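Local coordinates for cation efflux system protein CusF (Escherichia coli, PDB 3E6Z) that binds one copper ion per polypeptide in the periplasm as a metallochaperone, and takes part in a cation efflux system that mediates copper and silver resistance, at residues 43-54 and 70-78; 5-15 and 25-34. The protein carries 1 engineered substitution. One frame throughout, in Å; residues are numbered along the deposited sequence. Where two conformers were deposited one is given.

Contact 1 (43-54 and 70-78); sequences FTITPQTKMSEI and LSLLQDIKV
Leu73 lays its branched end over the root of the Phe43 side chain, CG 3.8 Å from Phe43 CB, while its own CB meets Thr49 CG2. This is where the OB-fold barrel closes: the end of strand 39-44 and the chain that follows run parallel to strand 70-78. Thr44 bridges Leu72, Thr44 N donating to Ser71 O at 2.8 Å and Leu73 N to Thr44 O at 2.9 Å, both nearly straight. Beyond the turn at 46-49 a second bridge joins Lys50 to Asp75. Between the bridges stands Thr49, whose hydroxyl works both ways. With OG1 anti to the carbonyl carbon (chi1 -57°), it donates to Leu73 O at 2.7 Å and accepts the N-H of Thr46, so one small side chain ties the turn to the strand while its methyl stays on Leu73. The Phe43 ring meets Ser71 CB obliquely, CD1 at 3.5 Å, and packs edge-to-face with Phe62 and Phe64, as suits a flat apolar group in the barrel core. Leu72 lies beside the Thr44 side chain, pointing the same way, its CD2 touching Thr44 CB and Thr46 CG2. Further along, Ile76 is shared through its two branches: Met51 SD rests on Ile76 CG2 at 3.7 Å, and Ile54 CD1 meets Ile76 CD1, the two isoleucines crossing nearly at right angles. Asp75 OD1 is hydrogen-bonded to Asn63 ND2, and Gln74 and Asp75 both face Asn63 in a classic beta bulge. At the far end a water bridges the backbones, donating to Glu53 O at 3.0 Å and accepting from Val78 N at 2.9 Å.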
# COMPACT_ATOMS: atom_id res chain seq x y z
N PHE A 43 -4.04 -2.93 3.28
CA PHE A 43 -4.20 -2.53 1.86
C PHE A 43 -4.89 -3.65 1.14
O PHE A 43 -4.71 -4.84 1.37
CB PHE A 43 -2.82 -2.23 1.24
CG PHE A 43 -2.14 -1.06 1.88
CD1 PHE A 43 -2.43 0.25 1.39
CD2 PHE A 43 -1.31 -1.19 3.05
CE1 PHE A 43 -2.01 1.36 2.04
CE2 PHE A 43 -0.81 -0.06 3.63
CZ PHE A 43 -1.12 1.22 3.18
N THR A 44 -5.79 -3.22 0.22
CA THR A 44 -6.69 -4.16 -0.46
C THR A 44 -6.23 -4.48 -1.86
O THR A 44 -5.95 -3.58 -2.65
CB THR A 44 -8.12 -3.57 -0.48
OG1 THR A 44 -8.57 -3.36 0.85
CG2 THR A 44 -9.11 -4.49 -1.20
N ILE A 45 -6.16 -5.78 -2.19
CA ILE A 45 -5.87 -6.25 -3.52
C ILE A 45 -7.22 -6.32 -4.24
O ILE A 45 -8.16 -6.97 -3.80
CB ILE A 45 -5.27 -7.67 -3.50
CG1 ILE A 45 -4.04 -7.75 -2.61
CG2 ILE A 45 -5.00 -8.14 -4.93
CD1 ILE A 45 -3.65 -9.19 -2.32
N THR A 46 -7.31 -5.61 -5.36
CA THR A 46 -8.50 -5.69 -6.24
C THR A 46 -8.08 -6.37 -7.54
O THR A 46 -6.89 -6.54 -7.85
CB THR A 46 -9.03 -4.25 -6.55
OG1 THR A 46 -8.12 -3.71 -7.48
CG2 THR A 46 -9.20 -3.41 -5.29
N PRO A 47 -9.05 -6.69 -8.41
CA PRO A 47 -8.69 -7.26 -9.72
C PRO A 47 -7.86 -6.28 -10.58
O PRO A 47 -7.18 -6.73 -11.53
CB PRO A 47 -10.02 -7.64 -10.34
CG PRO A 47 -10.88 -7.79 -9.28
CD PRO A 47 -10.49 -6.78 -8.21
N GLN A 48 -7.90 -4.96 -10.26
CA GLN A 48 -7.10 -4.00 -11.01
C GLN A 48 -5.73 -3.78 -10.44
O GLN A 48 -4.91 -3.14 -11.09
CB GLN A 48 -7.83 -2.65 -11.06
CG GLN A 48 -9.11 -2.69 -11.86
CD GLN A 48 -10.29 -3.40 -11.08
OE1 GLN A 48 -10.39 -3.43 -9.85
NE2 GLN A 48 -11.24 -3.87 -11.85
N THR A 49 -5.39 -4.33 -9.25
CA THR A 49 -4.06 -4.18 -8.71
C THR A 49 -3.06 -4.91 -9.63
O THR A 49 -3.28 -6.12 -9.96
CB THR A 49 -3.96 -4.86 -7.30
OG1 THR A 49 -4.97 -4.28 -6.42
CG2 THR A 49 -2.57 -4.72 -6.67
N LYS A 50 -1.95 -4.26 -9.95
CA LYS A 50 -0.81 -4.93 -10.59
C LYS A 50 0.12 -5.47 -9.52
O LYS A 50 0.89 -4.77 -8.96
CB LYS A 50 -0.11 -3.97 -11.56
CG LYS A 50 -1.06 -3.55 -12.66
CD LYS A 50 -1.52 -4.72 -13.56
CE LYS A 50 -2.22 -4.31 -14.91
NZ LYS A 50 -3.72 -4.20 -14.85
N MET A 51 -0.11 -6.75 -9.24
CA MET A 51 0.66 -7.45 -8.27
C MET A 51 2.02 -7.90 -8.81
O MET A 51 2.19 -8.13 -10.00
CB MET A 51 -0.11 -8.74 -7.90
CG MET A 51 -1.30 -8.45 -7.00
SD MET A 51 -0.88 -7.81 -5.34
CE MET A 51 -0.27 -9.28 -4.62
N SER A 52 3.12 -7.80 -8.01
CA SER A 52 4.35 -8.55 -8.24
C SER A 52 4.50 -9.62 -7.07
O SER A 52 3.73 -9.74 -6.10
CB SER A 52 5.56 -7.56 -8.50
OG SER A 52 5.31 -6.78 -9.69
N GLU A 53 5.47 -10.50 -7.22
CA GLU A 53 5.74 -11.50 -6.16
C GLU A 53 6.38 -10.81 -4.93
O GLU A 53 7.38 -10.12 -5.01
CB GLU A 53 6.50 -12.75 -6.63
CG GLU A 53 6.94 -13.64 -5.50
CD GLU A 53 7.48 -14.99 -5.92
OE1 GLU A 53 7.27 -15.47 -7.07
OE2 GLU A 53 8.11 -15.58 -5.04
N ILE A 54 5.64 -11.05 -3.86
CA ILE A 54 6.03 -10.51 -2.52
C ILE A 54 5.81 -11.57 -1.43
O ILE A 54 5.07 -12.54 -1.58
CB ILE A 54 5.23 -9.24 -2.19
CG1 ILE A 54 3.73 -9.56 -2.26
CG2 ILE A 54 5.63 -8.08 -3.16
CD1 ILE A 54 2.84 -8.50 -1.54
N LEU A 70 -11.18 2.04 2.80
CA LEU A 70 -10.26 1.14 2.06
C LEU A 70 -9.11 1.92 1.46
O LEU A 70 -9.21 3.06 0.97
CB LEU A 70 -10.96 0.47 0.94
CG LEU A 70 -12.15 -0.46 1.38
CD1 LEU A 70 -12.86 -0.99 0.16
CD2 LEU A 70 -11.64 -1.58 2.31
N SER A 71 -7.91 1.23 1.43
CA SER A 71 -6.77 1.72 0.65
C SER A 71 -6.55 0.67 -0.44
O SER A 71 -6.08 -0.45 -0.16
CB SER A 71 -5.53 1.87 1.58
OG SER A 71 -5.74 2.73 2.62
N LEU A 72 -6.99 1.01 -1.66
CA LEU A 72 -6.97 0.06 -2.76
C LEU A 72 -5.62 0.12 -3.49
O LEU A 72 -5.18 1.17 -3.92
CB LEU A 72 -8.04 0.47 -3.80
CG LEU A 72 -9.47 0.57 -3.21
CD1 LEU A 72 -10.42 0.93 -4.42
CD2 LEU A 72 -9.92 -0.78 -2.56
N LEU A 73 -4.96 -1.06 -3.58
CA LEU A 73 -3.63 -1.04 -4.26
C LEU A 73 -3.73 -0.88 -5.72
O LEU A 73 -4.45 -1.62 -6.43
CB LEU A 73 -2.93 -2.37 -3.92
CG LEU A 73 -2.46 -2.51 -2.49
CD1 LEU A 73 -2.15 -3.97 -2.17
CD2 LEU A 73 -1.28 -1.59 -2.20
N GLN A 74 -2.98 0.07 -6.27
CA GLN A 74 -2.74 0.16 -7.69
C GLN A 74 -1.68 -0.87 -8.12
O GLN A 74 -1.84 -1.50 -9.17
CB GLN A 74 -2.23 1.57 -8.07
CG GLN A 74 -3.17 2.76 -7.70
CD GLN A 74 -4.38 2.81 -8.65
OE1 GLN A 74 -5.35 2.06 -8.43
NE2 GLN A 74 -4.28 3.64 -9.67
N ASP A 75 -0.61 -0.98 -7.31
CA ASP A 75 0.53 -1.85 -7.70
C ASP A 75 1.37 -2.02 -6.44
O ASP A 75 1.29 -1.24 -5.50
CB ASP A 75 1.31 -1.24 -8.86
CG ASP A 75 1.73 0.21 -8.59
OD1 ASP A 75 2.51 0.45 -7.65
OD2 ASP A 75 1.08 1.12 -9.18
N ILE A 76 2.20 -3.07 -6.47
CA ILE A 76 3.14 -3.32 -5.37
C ILE A 76 4.19 -4.18 -5.99
O ILE A 76 3.98 -5.08 -6.73
CB ILE A 76 2.40 -4.02 -4.16
CG1 ILE A 76 3.42 -4.24 -3.01
CG2 ILE A 76 1.69 -5.31 -4.55
CD1 ILE A 76 2.74 -4.50 -1.73
N LYS A 77 5.46 -3.88 -5.57
CA LYS A 77 6.61 -4.60 -6.02
C LYS A 77 7.61 -4.56 -4.93
O LYS A 77 7.67 -3.65 -4.17
CB LYS A 77 7.28 -4.02 -7.25
CG LYS A 77 7.86 -2.72 -7.14
CD LYS A 77 8.70 -2.47 -8.44
CE LYS A 77 10.00 -1.63 -8.26
NZ LYS A 77 10.97 -1.66 -7.13
N VAL A 78 8.57 -5.53 -4.94
CA VAL A 78 9.73 -5.45 -4.00
C VAL A 78 10.60 -4.24 -4.42
O VAL A 78 10.78 -3.96 -5.59
CB VAL A 78 10.58 -6.76 -4.09
CG1 VAL A 78 12.01 -6.54 -3.41
CG2 VAL A 78 9.81 -7.85 -3.44
O HOH W 1 -7.72 -1.41 2.63
O HOH W 2 -2.94 -0.36 -11.51
O HOH W 3 3.55 -4.59 -9.91
O HOH W 4 8.25 -7.82 -6.65

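Contact 2 (5-15 and 25-34); sequences PQVISATGVVK and TIHHDPIAAV. With CU (copper (II) ion), chain B.
Thr11 and Asp29 grip each other twice: Thr11 OG1 donates to Asp29 OD2 at 2.7 Å, and Asp29 N donates to Thr11 O at 2.8 Å. The carboxylate receives the hydroxyl on the anti lone pair of OD2; with OG1 between its backbone N and carbonyl carbon (chi1 58°), Thr11 points the hydroxyl at Asp29. The residue before Asp29, His28, binds copper(II) through NE2 at 2.0 Å. Its other ring nitrogen, ND1, donates to Asp29 O at 2.8 Å; that oxygen lies close to the ring plane, although the donor stands above the carbonyl plane. With both ring nitrogens engaged, the rotation of the imidazole is set from two sides. Met39 and Met41 supply the other two protein ligands. Behind this site runs the antiparallel beta hairpin of strands 8-18 and 23-28, part of the OB-fold barrel. Val13 and His27 form its hydrogen-bonded pair, each backbone N-H reaching the other's carbonyl, and Lys15 N continues the ladder to Thr25 O at 2.7 Å. Gly12 faces His28 in a non-hydrogen-bonded pair whose CA atoms come within 3.9 Å, an approach made possible by the absence of a side chain on Gly12. On the outer side Lys15 CG runs alongside His27 CB, while His27 ND1 is hydrogen-bonded to Thr40 OG1. Past the end of strand 23-28 the chain packs back on the start of strand 8-18 through apolar side chains. Ile31 places CD1 over one face of the His28 ring, 3.6 Å above it and towards the rim, and also touches Ala10 CB with it. Its CG2 meets Ile8 CG2 at 3.9 Å, and Ile8 CD1 goes on to touch Val34 CG1.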
# COMPACT_ATOMS: atom_id res chain seq x y z
N PRO A 5 -4.58 14.69 -3.45
CA PRO A 5 -3.80 13.48 -3.72
C PRO A 5 -4.73 12.45 -4.23
O PRO A 5 -5.74 12.21 -3.52
CB PRO A 5 -3.30 13.04 -2.33
CG PRO A 5 -3.29 14.27 -1.52
CD PRO A 5 -4.38 15.15 -2.06
N GLN A 6 -4.52 11.90 -5.43
CA GLN A 6 -5.32 10.67 -5.74
C GLN A 6 -4.48 9.43 -5.51
O GLN A 6 -4.68 8.63 -4.57
CB GLN A 6 -5.88 10.79 -7.16
CG GLN A 6 -6.80 11.96 -7.34
CD GLN A 6 -8.08 11.93 -6.53
OE1 GLN A 6 -8.44 10.93 -5.89
NE2 GLN A 6 -8.78 13.06 -6.54
N VAL A 7 -3.43 9.30 -6.29
CA VAL A 7 -2.63 8.08 -6.11
C VAL A 7 -1.58 8.47 -5.06
O VAL A 7 -0.84 9.46 -5.26
CB VAL A 7 -2.00 7.60 -7.40
CG1 VAL A 7 -1.06 6.37 -7.16
CG2 VAL A 7 -3.11 7.14 -8.40
N ILE A 8 -1.49 7.70 -3.94
CA ILE A 8 -0.47 7.88 -2.89
C ILE A 8 0.59 6.84 -3.09
O ILE A 8 0.30 5.67 -3.22
CB ILE A 8 -1.09 7.78 -1.53
CG1 ILE A 8 -2.22 8.82 -1.34
CG2 ILE A 8 -0.03 8.00 -0.46
CD1 ILE A 8 -3.04 8.65 -0.14
N SER A 9 1.85 7.31 -3.19
CA SER A 9 2.99 6.38 -3.30
C SER A 9 3.67 6.24 -1.95
O SER A 9 3.73 7.15 -1.16
CB SER A 9 4.08 6.84 -4.25
OG SER A 9 3.65 7.17 -5.52
N ALA A 10 4.11 5.02 -1.68
CA ALA A 10 4.75 4.73 -0.41
C ALA A 10 5.69 3.59 -0.53
O ALA A 10 5.75 2.87 -1.49
CB ALA A 10 3.74 4.44 0.61
N THR A 11 6.52 3.46 0.52
CA THR A 11 7.34 2.26 0.71
C THR A 11 7.08 1.68 2.08
O THR A 11 6.49 2.33 2.94
CB THR A 11 8.89 2.63 0.53
OG1 THR A 11 9.27 3.66 1.48
CG2 THR A 11 9.27 3.13 -0.85
N GLY A 12 7.46 0.41 2.26
CA GLY A 12 7.26 -0.20 3.59
C GLY A 12 7.74 -1.65 3.60
O GLY A 12 8.43 -2.03 2.68
N VAL A 13 7.29 -2.32 4.64
CA VAL A 13 7.65 -3.74 4.80
C VAL A 13 6.32 -4.52 4.94
O VAL A 13 5.45 -4.18 5.74
CB VAL A 13 8.52 -3.97 6.06
CG1 VAL A 13 8.76 -5.51 6.28
CG2 VAL A 13 9.88 -3.23 5.85
N VAL A 14 6.21 -5.60 4.20
CA VAL A 14 5.03 -6.46 4.21
C VAL A 14 5.03 -7.25 5.57
O VAL A 14 6.03 -7.95 5.89
CB VAL A 14 5.01 -7.43 3.10
CG1 VAL A 14 3.84 -8.41 3.18
CG2 VAL A 14 5.03 -6.65 1.74
N LYS A 15 3.93 -7.19 6.33
CA LYS A 15 3.87 -7.95 7.55
C LYS A 15 2.89 -9.09 7.50
O LYS A 15 3.08 -10.07 8.21
CB LYS A 15 3.65 -6.96 8.64
CG LYS A 15 4.77 -5.95 8.80
CD LYS A 15 6.07 -6.58 9.19
CE LYS A 15 6.03 -7.36 10.55
NZ LYS A 15 7.36 -7.93 10.87
N THR A 25 -1.16 -6.52 4.85
CA THR A 25 -0.87 -5.65 5.96
C THR A 25 0.61 -5.16 5.80
O THR A 25 1.52 -6.02 5.71
CB THR A 25 -1.08 -6.39 7.29
OG1 THR A 25 -2.44 -6.81 7.34
CG2 THR A 25 -0.80 -5.56 8.48
N ILE A 26 0.78 -3.86 5.72
CA ILE A 26 2.08 -3.24 5.44
C ILE A 26 2.39 -2.25 6.50
O ILE A 26 1.55 -1.38 6.85
CB ILE A 26 2.12 -2.53 4.04
CG1 ILE A 26 1.74 -3.54 2.97
CG2 ILE A 26 3.52 -1.86 3.79
CD1 ILE A 26 1.64 -2.89 1.52
N HIS A 27 3.67 -2.31 7.03
CA HIS A 27 4.12 -1.24 7.91
C HIS A 27 4.91 -0.26 7.03
O HIS A 27 6.00 -0.54 6.50
CB HIS A 27 5.01 -1.83 9.02
CG HIS A 27 5.39 -0.78 10.00
ND1 HIS A 27 4.44 -0.20 10.78
CD2 HIS A 27 6.60 -0.19 10.28
CE1 HIS A 27 5.05 0.72 11.52
NE2 HIS A 27 6.35 0.76 11.23
N HIS A 28 4.23 0.88 6.69
CA HIS A 28 4.78 1.83 5.74
C HIS A 28 5.72 2.87 6.41
O HIS A 28 5.53 3.20 7.59
CB HIS A 28 3.66 2.49 4.89
CG HIS A 28 2.77 3.47 5.64
ND1 HIS A 28 3.20 4.67 6.13
CD2 HIS A 28 1.42 3.49 5.85
CE1 HIS A 28 2.17 5.38 6.62
NE2 HIS A 28 1.03 4.68 6.47
N ASP A 29 6.71 3.23 5.63
CA ASP A 29 7.64 4.34 5.98
C ASP A 29 6.86 5.62 5.98
O ASP A 29 5.72 5.69 5.46
CB ASP A 29 8.76 4.35 4.97
CG ASP A 29 9.47 3.01 4.93
OD1 ASP A 29 9.79 2.47 6.09
OD2 ASP A 29 9.80 2.56 3.86
N PRO A 30 7.40 6.69 6.58
CA PRO A 30 6.66 7.98 6.52
C PRO A 30 6.30 8.32 5.07
O PRO A 30 7.09 8.08 4.12
CB PRO A 30 7.64 8.97 7.18
CG PRO A 30 8.51 8.11 8.05
CD PRO A 30 8.69 6.83 7.27
N ILE A 31 5.14 8.95 4.96
CA ILE A 31 4.67 9.37 3.59
C ILE A 31 4.57 10.92 3.53
O ILE A 31 3.60 11.48 4.09
CB ILE A 31 3.32 8.79 3.22
CG1 ILE A 31 3.27 7.24 3.40
CG2 ILE A 31 3.01 9.16 1.70
CD1 ILE A 31 1.96 6.67 3.19
N ALA A 32 5.51 11.54 2.87
CA ALA A 32 5.58 13.00 2.82
C ALA A 32 4.33 13.63 2.29
O ALA A 32 3.86 14.68 2.83
CB ALA A 32 6.81 13.42 1.95
N ALA A 33 3.77 13.09 1.19
CA ALA A 33 2.70 13.80 0.49
C ALA A 33 1.50 13.99 1.36
O ALA A 33 0.70 14.92 1.09
CB ALA A 33 2.28 13.07 -0.75
N VAL A 34 1.26 13.14 2.33
CA VAL A 34 0.13 13.20 3.20
C VAL A 34 0.52 13.48 4.65
O VAL A 34 -0.29 13.34 5.56
CB VAL A 34 -0.80 11.97 3.09
CG1 VAL A 34 -1.40 11.87 1.70
CG2 VAL A 34 -0.06 10.69 3.45
CU CU B . -0.73 5.40 7.04
O HOH W 5 6.29 5.60 2.45

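How the contacts relate
From the N terminus, contact 2 comes first: segment 5-15 runs out, the chain turns, and segment 25-34 returns beside it, closing the hairpin before passing on towards the rest of the copper site. Strand 39-44 then lines up against strand 23-28 and leads directly into contact 1, which opens at 43-54 and closes only when 70-78 arrives after strand 59-67. The two contacts therefore stand in series, neither nested nor crossed. They meet in the barrel interior, where Ile26 CD1 of contact 2 packs against both Phe43 CD2 and Ile76 CD1 of contact 1. Contact 2 joins the first two strands, and contact 1 brings together the outermost ones.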